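Flavin-nucleotide-binding protein (Azotobacter vinelandii, PDB 6RK0) is a flavocytochrome that binds FAD and heme b and probably acts as a terminal oxidase associated with the iron-only nitrogenase. Local coordinates at residues S93-L98 with F107-R112; L98-S103 with P188-V193; R112-L117 with A169-R174. All coordinates share one frame; numbering follows the deposited sequence.

Contact 1: residues S93-L98 with F107-R112; sequences SLLDGL and FNCNFR. With HEM (protoporphyrin IX containing Fe), chain H.
A classic beta bulge interrupts the hairpin of strands 88-100 and 108-118 where Asp96 and Gly97 both lie opposite Asn110. Asn110 O accepts Asp96 N at 2.8 Å and takes a second, weak bond from Gly97 N at 3.2 Å; Asn110 N returns a bond to Gly97 O. Before the bulge Leu94 pairs with Arg112; after it the register has slipped by one, so Leu98 faces Cys109. Asp96 is thereby turned toward the partner strand, where Arg112 grips its carboxylate side-on. Arg112 NH2 meets Asp96 OD1 at 2.9 Å, almost straight at 175° and within the guanidinium plane, while Arg112 NE reaches Asp96 OD2 at 2.9 Å from a tilt. Both oxygens are used on the syn side, but the two planes stand 38° apart, so the fork is twisted. A bend in the arginine chain (chi3 -75°) brings its guanidinium back over the neighbouring strand, and Leu94 CD1 covers the centre of one face, 3.6 Å from Arg112 CZ. The hairpin is part of the curled antiparallel sheet expected of the FMN-binding split-barrel clan. Because Arg112 NH2 also salt-bridges the C-terminal carboxylate of Gly225, a leucine here would probably cost both that terminus and Asp96 this cationic partner. At the other end the hairpin borders the heme. Phe107 CD2 touches the vinyl atom CBB of the heme at 3.4 Å, and Asn108 OD1, which accepts Cys109 N, lies 3.3 Å from the heme methyl CMA. A water bound to the heme iron at 2.1 Å donates to Phe107 O.

Contact 2: residues L98-S103 with P188-V193; sequences LVIARS and PSWAGV
Ile100 and Gly192 form an antiparallel hydrogen-bonded pair, Ile100 N giving to Gly192 O at 2.8 Å and Gly192 N to Ile100 O at 2.9 Å, and Val99 with Val193 makes the adjoining non-hydrogen-bonded pair. At the backbone angles of Gly192 a CB would be jammed against the preceding carbonyl oxygen and would also strike the Trp190 ring. That indole instead sits beside Ile100: Ile100 CG1 stands anti to the carbonyl carbon (chi1 -62°), which carries Ile100 CD1 to the edge of the indole, 4.1 Å from Trp190 CZ3. Here strand 192-200 joins strand 88-100 as a neighbour in the sheet, and Gly192 and Val193 also pair with a strand of the second subunit, so the sheet continues across the dimer interface. Beyond the ladder the chains part, and one water bridges them, donating to Ala101 O and Trp190 O and accepting from Ser189 OG at 2.6 Å. The extended Arg102 side chain reaches across residues 189-191 until one face of its guanidinium lies against Ala191 CB, 3.4 Å from Arg102 NH1. The charge on NH1 is answered by Asp180 and by Asp206 of the second subunit.

Contact 3: residues R112-L117 with A169-R174; sequences RSVMLL and ASCKVR. With FAD (flavin-adenine dinucleotide), chain G.
Ser113 and Lys172 face each other as a hydrogen-bonded pair in the antiparallel ladder of strands 108-118 and 169-174, a part of the split-barrel sheet that holds the adenine of FAD. Lys172 leaves this ladder over the base: Lys172 CB stands above N1A of FAD, 4.1 Å away. CG comes in above the C5A-C6A bond, and Lys172 CD settles closer, 3.5 Å from C5A of FAD. There a turn in the chain (chi3 72°) swings CE off the adenine toward the ribityl chain. Lys172 NZ ends the path with a 2.9 Å bond to O3' of FAD and a second bond to a heme propionate oxygen, one ammonium thus tying both cofactors. The opposite face of the base is met by Met115, whose chain runs extended beyond CG and places Met115 CE 3.5 Å from C5A of FAD. The adenine is therefore sandwiched between a lysine methylene and a methionine methyl group. Two serine hydroxyls, both projecting to the same face of the sheet, read its ring nitrogens. Ser113 OG donates to N1A of FAD at 2.8 Å. Ser170 OG donates to N3A of FAD at 2.8 Å and accepts from the ribose hydroxyl O2B, so it fixes base and sugar together. The other face of the ladder is largely apolar and is covered by helix 32-40, with Val35 against Ala169 and Cys171, Leu39 on Val114 and Ile38 on Arg112. On this side the aliphatic part of Arg112 lies obliquely against Val173, Arg112 CG to Val173 CG1 at 4.2 Å, and at the far end Leu116 CD2 rests on Ala169 CB at 3.5 Å.

All three contacts belong to one sheet, in which strand 192-200 is followed by 88-100, then 108-118, then 169-174. Contact 1 is the middle link: it shares Leu98 with contact 2, about 14 Å away between centres, and Arg112 with contact 3, about 13 Å away, while contacts 2 and 3 lie about 25 Å apart. A probable hydrogen bond from Val99 N to Asn108 O (2.9 Å) joins the first pair, and one from Arg174 NH1 to Asn110 OD1 (2.8 Å) the second. Contact 1 borders heme and flavin, contact 3 secures the adenine end of FAD, and contact 2 reaches the heme pocket through Leu98. Each also touches the second subunit.

Contact 1: residues S93-L98 with F107-R112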
loop_
_atom_site.group_PDB
_atom_site.type_symbol
_atom_site.label_atom_id
_atom_site.label_comp_id
_atom_site.label_asym_id
_atom_site.label_seq_id
_atom_site.Cartn_x
_atom_site.Cartn_y
_atom_site.Cartn_z
ATOM N N SER A 93 -2.946 2.235 -4.285
ATOM C CA SER A 93 -3.315 0.877 -4.677
ATOM C C SER A 93 -4.420 0.342 -3.775
ATOM O O SER A 93 -4.439 0.579 -2.565
ATOM C CB SER A 93 -2.145 -0.091 -4.667
ATOM O OG SER A 93 -1.525 -0.124 -3.445
ATOM N N LEU A 94 -5.290 -0.477 -4.363
ATOM C CA LEU A 94 -6.278 -1.290 -3.655
ATOM C C LEU A 94 -6.219 -2.700 -4.189
ATOM O O LEU A 94 -6.427 -2.934 -5.390
ATOM C CB LEU A 94 -7.690 -0.729 -3.741
ATOM C CG LEU A 94 -7.927 0.529 -2.915
ATOM C CD1 LEU A 94 -9.228 1.191 -3.306
ATOM C CD2 LEU A 94 -7.879 0.232 -1.415
ATOM N N LEU A 95 -5.981 -3.656 -3.296
ATOM C CA LEU A 95 -6.009 -5.086 -3.612
ATOM C C LEU A 95 -7.432 -5.598 -3.431
ATOM O O LEU A 95 -7.997 -5.502 -2.335
ATOM C CB LEU A 95 -5.020 -5.816 -2.707
ATOM C CG LEU A 95 -5.034 -7.327 -2.806
ATOM C CD1 LEU A 95 -4.728 -7.828 -4.243
ATOM C CD2 LEU A 95 -4.024 -7.902 -1.810
ATOM N N ASP A 96 -8.020 -6.154 -4.502
ATOM C CA ASP A 96 -9.427 -6.530 -4.518
ATOM C C ASP A 96 -9.678 -8.040 -4.596
ATOM O O ASP A 96 -10.810 -8.468 -4.402
ATOM C CB ASP A 96 -10.174 -5.838 -5.659
ATOM C CG ASP A 96 -10.127 -4.308 -5.565
ATOM O OD1 ASP A 96 -10.192 -3.794 -4.408
ATOM O OD2 ASP A 96 -10.058 -3.622 -6.615
ATOM N N GLY A 97 -8.665 -8.859 -4.896
ATOM C CA GLY A 97 -8.880 -10.296 -4.906
ATOM C C GLY A 97 -7.646 -11.013 -5.388
ATOM O O GLY A 97 -6.809 -10.435 -6.074
ATOM N N LEU A 98 -7.552 -12.298 -5.039
ATOM C CA LEU A 98 -6.542 -13.208 -5.570
ATOM C C LEU A 98 -7.185 -14.018 -6.696
ATOM O O LEU A 98 -8.249 -14.620 -6.502
ATOM C CB LEU A 98 -6.024 -14.136 -4.477
ATOM C CG LEU A 98 -4.930 -15.090 -4.926
ATOM C CD1 LEU A 98 -3.665 -14.362 -5.359
ATOM C CD2 LEU A 98 -4.602 -16.104 -3.843
ATOM N N PHE A 107 -1.957 -16.851 -12.823
ATOM C CA PHE A 107 -2.436 -16.306 -11.553
ATOM C C PHE A 107 -2.338 -14.780 -11.609
ATOM O O PHE A 107 -1.545 -14.197 -12.359
ATOM C CB PHE A 107 -1.602 -16.826 -10.366
ATOM C CG PHE A 107 -2.114 -18.104 -9.766
ATOM C CD1 PHE A 107 -2.337 -19.229 -10.548
ATOM C CD2 PHE A 107 -2.391 -18.184 -8.400
ATOM C CE1 PHE A 107 -2.802 -20.423 -9.979
ATOM C CE2 PHE A 107 -2.862 -19.373 -7.830
ATOM C CZ PHE A 107 -3.062 -20.470 -8.645
ATOM N N ASN A 108 -3.159 -14.114 -10.801
ATOM C CA ASN A 108 -3.181 -12.672 -10.913
ATOM C C ASN A 108 -3.850 -12.112 -9.679
ATOM O O ASN A 108 -4.082 -12.828 -8.690
ATOM C CB ASN A 108 -3.834 -12.247 -12.243
ATOM C CG ASN A 108 -3.172 -11.041 -12.837
ATOM O OD1 ASN A 108 -3.304 -9.932 -12.334
ATOM N ND2 ASN A 108 -2.422 -11.249 -13.894
ATOM N N CYS A 109 -4.172 -10.827 -9.721
ATOM C CA CYS A 109 -4.991 -10.255 -8.667
ATOM C C CYS A 109 -5.919 -9.231 -9.289
ATOM O O CYS A 109 -5.600 -8.614 -10.306
ATOM C CB CYS A 109 -4.188 -9.632 -7.521
ATOM S SG CYS A 109 -3.412 -8.045 -7.925
ATOM N N ASN A 110 -7.084 -9.088 -8.681
ATOM C CA ASN A 110 -7.971 -7.978 -9.017
ATOM C C ASN A 110 -7.536 -6.795 -8.171
ATOM O O ASN A 110 -7.120 -6.948 -7.014
ATOM C CB ASN A 110 -9.424 -8.353 -8.809
ATOM C CG ASN A 110 -9.908 -9.276 -9.916
ATOM O OD1 ASN A 110 -9.409 -9.172 -11.059
ATOM N ND2 ASN A 110 -10.845 -10.152 -9.618
ATOM N N PHE A 111 -7.609 -5.606 -8.747
ATOM C CA PHE A 111 -7.026 -4.435 -8.101
ATOM C C PHE A 111 -7.510 -3.179 -8.802
ATOM O O PHE A 111 -7.991 -3.215 -9.952
ATOM C CB PHE A 111 -5.485 -4.487 -8.141
ATOM C CG PHE A 111 -4.898 -4.439 -9.517
ATOM C CD1 PHE A 111 -4.601 -3.221 -10.137
ATOM C CD2 PHE A 111 -4.657 -5.601 -10.226
ATOM C CE1 PHE A 111 -4.065 -3.192 -11.427
ATOM C CE2 PHE A 111 -4.097 -5.560 -11.523
ATOM C CZ PHE A 111 -3.796 -4.346 -12.097
ATOM N N ARG A 112 -7.264 -2.066 -8.127
ATOM C CA ARG A 112 -7.339 -0.722 -8.704
ATOM C C ARG A 112 -6.074 0.006 -8.312
ATOM O O ARG A 112 -5.705 -0.021 -7.129
ATOM C CB ARG A 112 -8.555 0.045 -8.146
ATOM C CG ARG A 112 -9.890 -0.523 -8.582
ATOM C CD ARG A 112 -11.018 -0.088 -7.659
ATOM N NE ARG A 112 -10.943 -0.834 -6.412
ATOM C CZ ARG A 112 -11.667 -0.529 -5.339
ATOM N NH1 ARG A 112 -12.388 0.595 -5.304
ATOM N NH2 ARG A 112 -11.664 -1.324 -4.289
HETATM C CHA HEM H . 2.721 -10.380 -14.086
HETATM C CHB HEM H . 0.338 -11.657 -10.130
HETATM C CHC HEM H . 2.420 -15.970 -10.282
HETATM C CHD HEM H . 4.557 -14.809 -14.426
HETATM C C1A HEM H . 1.879 -10.360 -12.994
HETATM C C2A HEM H . 1.065 -9.220 -12.627
HETATM C C3A HEM H . 0.388 -9.566 -11.522
HETATM C C4A HEM H . 0.794 -10.939 -11.195
HETATM C CMA HEM H . -0.635 -8.798 -10.686
HETATM C CAA HEM H . 0.959 -7.906 -13.390
HETATM C CBA HEM H . 0.010 -7.987 -14.595
HETATM C CGA HEM H . -0.332 -6.580 -14.999
HETATM O O1A HEM H . -1.500 -6.138 -14.788
HETATM O O2A HEM H . 0.549 -5.844 -15.514
HETATM C C1B HEM H . 0.685 -12.963 -9.823
HETATM C C2B HEM H . 0.219 -13.697 -8.664
HETATM C C3B HEM H . 0.812 -14.880 -8.708
HETATM C C4B HEM H . 1.630 -14.916 -9.908
HETATM C CMB HEM H . -0.722 -13.174 -7.596
HETATM C CAB HEM H . 0.734 -16.090 -7.774
HETATM C CBB HEM H . -0.136 -16.269 -6.795
HETATM C C1C HEM H . 3.214 -16.035 -11.416
HETATM C C2C HEM H . 4.002 -17.161 -11.830
HETATM C C3C HEM H . 4.555 -16.880 -12.991
HETATM C C4C HEM H . 4.121 -15.533 -13.338
HETATM C CMC HEM H . 4.195 -18.410 -10.991
HETATM C CAC HEM H . 5.440 -17.712 -13.886
HETATM C CBC HEM H . 5.244 -19.032 -13.979
HETATM C C1D HEM H . 4.302 -13.475 -14.670
HETATM C C2D HEM H . 4.799 -12.709 -15.785
HETATM C C3D HEM H . 4.273 -11.481 -15.687
HETATM C C4D HEM H . 3.439 -11.469 -14.503
HETATM C CMD HEM H . 5.762 -13.230 -16.856
HETATM C CAD HEM H . 4.433 -10.327 -16.674
HETATM C CBD HEM H . 3.243 -10.342 -17.665
HETATM C CGD HEM H . 3.523 -9.415 -18.818
HETATM O O1D HEM H . 3.373 -8.176 -18.641
HETATM O O2D HEM H . 3.846 -9.878 -19.934
HETATM N NA HEM H . 1.698 -11.410 -12.121
HETATM N NB HEM H . 1.535 -13.733 -10.580
HETATM N NC HEM H . 3.310 -15.026 -12.348
HETATM N ND HEM H . 3.456 -12.703 -13.897
HETATM FE FE HEM H . 2.525 -13.199 -12.218
HETATM O O HOH W 1 -12.004 -9.436 -6.890
HETATM O O HOH W 2 0.936 -13.852 -13.403
#

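Contact 2: residues L98-S103 with P188-V193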
loop_
_atom_site.group_PDB
_atom_site.type_symbol
_atom_site.label_atom_id
_atom_site.label_comp_id
_atom_site.label_asym_id
_atom_site.label_seq_id
_atom_site.Cartn_x
_atom_site.Cartn_y
_atom_site.Cartn_z
ATOM N N LEU A 98 -7.552 -12.298 -5.039
ATOM C CA LEU A 98 -6.542 -13.208 -5.570
ATOM C C LEU A 98 -7.185 -14.018 -6.696
ATOM O O LEU A 98 -8.249 -14.620 -6.502
ATOM C CB LEU A 98 -6.024 -14.136 -4.477
ATOM C CG LEU A 98 -4.930 -15.090 -4.926
ATOM C CD1 LEU A 98 -3.665 -14.362 -5.359
ATOM C CD2 LEU A 98 -4.602 -16.104 -3.843
ATOM N N VAL A 99 -6.554 -14.000 -7.877
ATOM C CA VAL A 99 -7.082 -14.646 -9.074
ATOM C C VAL A 99 -6.324 -15.966 -9.273
ATOM O O VAL A 99 -5.102 -15.976 -9.510
ATOM C CB VAL A 99 -6.963 -13.717 -10.294
ATOM C CG1 VAL A 99 -7.453 -14.432 -11.554
ATOM C CG2 VAL A 99 -7.739 -12.420 -10.093
ATOM N N ILE A 100 -7.057 -17.073 -9.116
ATOM C CA ILE A 100 -6.535 -18.429 -9.161
ATOM C C ILE A 100 -6.847 -18.997 -10.544
ATOM O O ILE A 100 -8.012 -19.198 -10.910
ATOM C CB ILE A 100 -7.205 -19.279 -8.080
ATOM C CG1 ILE A 100 -6.892 -18.716 -6.682
ATOM C CG2 ILE A 100 -6.774 -20.734 -8.173
ATOM C CD1 ILE A 100 -7.735 -19.239 -5.568
ATOM N N ALA A 101 -5.805 -19.225 -11.334
ATOM C CA ALA A 101 -5.926 -19.708 -12.699
ATOM C C ALA A 101 -5.535 -21.184 -12.772
ATOM O O ALA A 101 -5.033 -21.775 -11.819
ATOM C CB ALA A 101 -5.057 -18.884 -13.619
ATOM N N ARG A 102 -5.745 -21.786 -13.951
ATOM C CA ARG A 102 -5.362 -23.170 -14.216
ATOM C C ARG A 102 -3.867 -23.339 -14.385
ATOM O O ARG A 102 -3.364 -24.446 -14.178
ATOM C CB ARG A 102 -6.100 -23.658 -15.466
ATOM C CG ARG A 102 -7.585 -23.708 -15.305
ATOM C CD ARG A 102 -8.339 -23.624 -16.632
ATOM N NE ARG A 102 -9.771 -23.622 -16.431
ATOM C CZ ARG A 102 -10.474 -22.583 -15.989
ATOM N NH1 ARG A 102 -9.907 -21.369 -15.888
ATOM N NH2 ARG A 102 -11.766 -22.714 -15.731
ATOM N N SER A 103 -3.159 -22.291 -14.803
ATOM C CA SER A 103 -1.705 -22.290 -14.861
ATOM C C SER A 103 -1.158 -21.251 -13.902
ATOM O O SER A 103 -1.763 -20.181 -13.712
ATOM C CB SER A 103 -1.185 -22.027 -16.281
ATOM O OG SER A 103 -1.337 -20.662 -16.636
ATOM N N PRO A 188 -7.948 -30.267 -15.624
ATOM C CA PRO A 188 -8.837 -30.413 -14.427
ATOM C C PRO A 188 -8.233 -29.770 -13.177
ATOM O O PRO A 188 -7.713 -30.424 -12.255
ATOM C CB PRO A 188 -8.951 -31.933 -14.270
ATOM C CG PRO A 188 -7.638 -32.430 -14.784
ATOM C CD PRO A 188 -7.280 -31.551 -15.964
ATOM N N SER A 189 -8.339 -28.445 -13.109
ATOM C CA SER A 189 -7.966 -27.692 -11.926
ATOM C C SER A 189 -9.018 -26.609 -11.685
ATOM O O SER A 189 -9.656 -26.131 -12.625
ATOM C CB SER A 189 -6.540 -27.142 -12.038
ATOM O OG SER A 189 -6.069 -26.620 -10.799
ATOM N N TRP A 190 -9.238 -26.270 -10.418
ATOM C CA TRP A 190 -10.258 -25.310 -10.020
ATOM C C TRP A 190 -9.711 -23.900 -10.152
ATOM O O TRP A 190 -8.664 -23.578 -9.572
ATOM C CB TRP A 190 -10.622 -25.594 -8.565
ATOM C CG TRP A 190 -11.788 -24.785 -8.048
ATOM C CD1 TRP A 190 -13.079 -25.175 -8.011
ATOM C CD2 TRP A 190 -11.767 -23.433 -7.543
ATOM N NE1 TRP A 190 -13.869 -24.167 -7.485
ATOM C CE2 TRP A 190 -13.086 -23.086 -7.181
ATOM C CE3 TRP A 190 -10.752 -22.493 -7.321
ATOM C CZ2 TRP A 190 -13.411 -21.846 -6.603
ATOM C CZ3 TRP A 190 -11.087 -21.257 -6.759
ATOM C CH2 TRP A 190 -12.401 -20.947 -6.439
ATOM N N ALA A 191 -10.440 -23.040 -10.849
ATOM C CA ALA A 191 -10.067 -21.653 -11.008
ATOM C C ALA A 191 -11.138 -20.779 -10.381
ATOM O O ALA A 191 -12.306 -21.188 -10.226
ATOM C CB ALA A 191 -9.901 -21.330 -12.484
ATOM N N GLY A 192 -10.772 -19.549 -10.036
ATOM C CA GLY A 192 -11.751 -18.659 -9.432
ATOM C C GLY A 192 -11.042 -17.481 -8.783
ATOM O O GLY A 192 -9.891 -17.185 -9.105
ATOM N N VAL A 193 -11.775 -16.790 -7.916
ATOM C CA VAL A 193 -11.270 -15.568 -7.293
ATOM C C VAL A 193 -11.562 -15.638 -5.801
ATOM O O VAL A 193 -12.671 -16.011 -5.391
ATOM C CB VAL A 193 -11.936 -14.307 -7.911
ATOM C CG1 VAL A 193 -11.522 -13.034 -7.165
ATOM C CG2 VAL A 193 -11.613 -14.219 -9.371
HETATM O O HOH W 3 -6.409 -24.033 -11.049
#

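Contact 3: residues R112-L117 with A169-R174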
loop_
_atom_site.group_PDB
_atom_site.type_symbol
_atom_site.label_atom_id
_atom_site.label_comp_id
_atom_site.label_asym_id
_atom_site.label_seq_id
_atom_site.Cartn_x
_atom_site.Cartn_y
_atom_site.Cartn_z
ATOM N N ARG A 112 -7.264 -2.066 -8.127
ATOM C CA ARG A 112 -7.339 -0.722 -8.704
ATOM C C ARG A 112 -6.074 0.006 -8.312
ATOM O O ARG A 112 -5.705 -0.021 -7.129
ATOM C CB ARG A 112 -8.555 0.045 -8.146
ATOM C CG ARG A 112 -9.890 -0.523 -8.582
ATOM C CD ARG A 112 -11.018 -0.088 -7.659
ATOM N NE ARG A 112 -10.943 -0.834 -6.412
ATOM C CZ ARG A 112 -11.667 -0.529 -5.339
ATOM N NH1 ARG A 112 -12.388 0.595 -5.304
ATOM N NH2 ARG A 112 -11.664 -1.324 -4.289
ATOM N N SER A 113 -5.415 0.680 -9.247
ATOM C CA SER A 113 -4.252 1.469 -8.877
ATOM C C SER A 113 -4.132 2.700 -9.746
ATOM O O SER A 113 -4.462 2.673 -10.947
ATOM C CB SER A 113 -2.955 0.702 -8.846
ATOM O OG SER A 113 -2.632 0.182 -10.072
ATOM N N VAL A 114 -3.643 3.769 -9.135
ATOM C CA VAL A 114 -3.387 5.013 -9.851
ATOM C C VAL A 114 -2.020 5.535 -9.452
ATOM O O VAL A 114 -1.628 5.449 -8.278
ATOM C CB VAL A 114 -4.509 6.057 -9.648
ATOM C CG1 VAL A 114 -4.686 6.405 -8.174
ATOM C CG2 VAL A 114 -4.273 7.320 -10.519
ATOM N N MET A 115 -1.297 6.061 -10.440
ATOM C CA MET A 115 -0.037 6.766 -10.226
ATOM C C MET A 115 -0.257 8.193 -10.697
ATOM O O MET A 115 -0.691 8.427 -11.833
ATOM C CB MET A 115 1.126 6.131 -10.983
ATOM C CG MET A 115 1.461 4.739 -10.486
ATOM S SD MET A 115 2.825 4.059 -11.435
ATOM C CE MET A 115 2.933 2.405 -10.739
ATOM N N LEU A 116 0.076 9.136 -9.831
ATOM C CA LEU A 116 0.086 10.571 -10.114
ATOM C C LEU A 116 1.515 11.046 -10.157
ATOM O O LEU A 116 2.294 10.798 -9.219
ATOM C CB LEU A 116 -0.628 11.354 -9.006
ATOM C CG LEU A 116 -2.036 10.946 -8.650
ATOM C CD1 LEU A 116 -2.592 11.841 -7.577
ATOM C CD2 LEU A 116 -2.957 10.890 -9.863
ATOM N N LEU A 117 1.889 11.724 -11.240
ATOM C CA LEU A 117 3.258 12.183 -11.414
ATOM C C LEU A 117 3.312 13.705 -11.444
ATOM O O LEU A 117 2.377 14.367 -11.914
ATOM C CB LEU A 117 3.828 11.688 -12.747
ATOM C CG LEU A 117 3.890 10.176 -12.904
ATOM C CD1 LEU A 117 4.704 9.821 -14.091
ATOM C CD2 LEU A 117 4.315 9.393 -11.628
ATOM N N ALA A 169 -1.883 11.425 -14.702
ATOM C CA ALA A 169 -2.271 10.200 -13.989
ATOM C C ALA A 169 -2.461 9.034 -14.943
ATOM O O ALA A 169 -3.047 9.169 -16.023
ATOM C CB ALA A 169 -3.627 10.413 -13.280
ATOM N N SER A 170 -2.036 7.859 -14.484
ATOM C CA SER A 170 -2.358 6.599 -15.138
ATOM C C SER A 170 -3.041 5.694 -14.128
ATOM O O SER A 170 -2.629 5.631 -12.956
ATOM C CB SER A 170 -1.115 5.920 -15.691
ATOM O OG SER A 170 -0.134 5.744 -14.693
ATOM N N CYS A 171 -4.053 4.957 -14.589
ATOM C CA CYS A 171 -4.656 3.916 -13.778
ATOM C C CYS A 171 -4.528 2.562 -14.447
ATOM O O CYS A 171 -4.502 2.473 -15.688
ATOM C CB CYS A 171 -6.141 4.135 -13.520
ATOM S SG CYS A 171 -6.611 5.785 -13.038
ATOM N N LYS A 172 -4.523 1.500 -13.639
ATOM C CA LYS A 172 -4.758 0.155 -14.110
ATOM C C LYS A 172 -5.800 -0.454 -13.202
ATOM O O LYS A 172 -5.759 -0.257 -11.980
ATOM C CB LYS A 172 -3.480 -0.737 -14.144
ATOM C CG LYS A 172 -2.484 -0.321 -15.214
ATOM C CD LYS A 172 -1.184 -1.084 -15.138
ATOM C CE LYS A 172 -1.228 -2.567 -15.573
ATOM N NZ LYS A 172 0.121 -3.196 -15.422
ATOM N N VAL A 173 -6.736 -1.200 -13.796
ATOM C CA VAL A 173 -7.813 -1.857 -13.062
ATOM C C VAL A 173 -7.989 -3.249 -13.618
ATOM O O VAL A 173 -8.090 -3.413 -14.841
ATOM C CB VAL A 173 -9.143 -1.070 -13.189
ATOM C CG1 VAL A 173 -10.282 -1.831 -12.515
ATOM C CG2 VAL A 173 -8.988 0.335 -12.612
ATOM N N ARG A 174 -8.081 -4.237 -12.727
ATOM C CA ARG A 174 -8.487 -5.582 -13.110
ATOM C C ARG A 174 -9.655 -5.998 -12.245
ATOM O O ARG A 174 -9.609 -5.827 -11.016
ATOM C CB ARG A 174 -7.367 -6.614 -12.984
ATOM C CG ARG A 174 -7.719 -7.919 -13.712
ATOM C CD ARG A 174 -6.903 -9.098 -13.184
ATOM N NE ARG A 174 -7.028 -10.279 -14.035
ATOM C CZ ARG A 174 -8.070 -11.113 -14.054
ATOM N NH1 ARG A 174 -9.063 -11.018 -13.179
ATOM N NH2 ARG A 174 -8.068 -12.101 -14.967
HETATM P PA FAD G . 5.059 -0.028 -17.700
HETATM O O1A FAD G . 3.854 -0.339 -18.505
HETATM O O2A FAD G . 6.394 -0.136 -18.364
HETATM O O5B FAD G . 4.899 1.404 -17.029
HETATM C C5B FAD G . 4.672 2.555 -17.871
HETATM C C4B FAD G . 3.728 3.499 -17.174
HETATM O O4B FAD G . 2.484 2.816 -16.913
HETATM C C3B FAD G . 4.165 3.978 -15.799
HETATM O O3B FAD G . 5.141 4.997 -15.868
HETATM C C2B FAD G . 2.835 4.383 -15.171
HETATM O O2B FAD G . 2.500 5.681 -15.596
HETATM C C1B FAD G . 1.875 3.341 -15.747
HETATM N N9A FAD G . 1.631 2.227 -14.831
HETATM C C8A FAD G . 2.354 1.078 -14.684
HETATM N N7A FAD G . 1.912 0.308 -13.723
HETATM C C5A FAD G . 0.840 1.001 -13.192
HETATM C C6A FAD G . -0.053 0.711 -12.134
HETATM N N6A FAD G . 0.017 -0.389 -11.360
HETATM N N1A FAD G . -1.006 1.631 -11.854
HETATM C C2A FAD G . -1.068 2.739 -12.596
HETATM N N3A FAD G . -0.289 3.128 -13.607
HETATM C C4A FAD G . 0.651 2.186 -13.867
HETATM N N1 FAD G . 3.104 -6.606 -11.301
HETATM C C2 FAD G . 3.974 -7.660 -11.345
HETATM O O2 FAD G . 4.792 -7.789 -12.266
HETATM N N3 FAD G . 3.979 -8.594 -10.332
HETATM C C4 FAD G . 3.163 -8.571 -9.243
HETATM O O4 FAD G . 3.265 -9.403 -8.342
HETATM C C4X FAD G . 2.210 -7.482 -9.240
HETATM N N5 FAD G . 1.335 -7.400 -8.219
HETATM C C5X FAD G . 0.480 -6.297 -8.184
HETATM C C6 FAD G . -0.394 -6.151 -7.091
HETATM C C7 FAD G . -1.245 -5.051 -6.994
HETATM C C7M FAD G . -2.192 -4.926 -5.820
HETATM C C8 FAD G . -1.211 -4.068 -8.008
HETATM C C8M FAD G . -2.039 -2.832 -7.909
HETATM C C9 FAD G . -0.370 -4.237 -9.105
HETATM C C9A FAD G . 0.488 -5.317 -9.195
HETATM N N10 FAD G . 1.349 -5.511 -10.300
HETATM C C10 FAD G . 2.274 -6.540 -10.299
HETATM C "C1'" FAD G . 1.401 -4.561 -11.424
HETATM C "C2'" FAD G . 2.518 -3.546 -11.263
HETATM O "O2'" FAD G . 2.094 -2.510 -10.394
HETATM C "C3'" FAD G . 2.895 -2.948 -12.616
HETATM O "O3'" FAD G . 1.746 -2.360 -13.210
HETATM C "C4'" FAD G . 3.493 -3.969 -13.576
HETATM O "O4'" FAD G . 4.541 -4.684 -12.921
HETATM C "C5'" FAD G . 4.073 -3.294 -14.792
HETATM O "O5'" FAD G . 5.018 -2.283 -14.381
HETATM P P FAD G . 6.019 -1.623 -15.405
HETATM O O1P FAD G . 6.811 -2.660 -16.157
HETATM O O2P FAD G . 6.784 -0.548 -14.647
HETATM O O3P FAD G . 4.979 -0.915 -16.389
#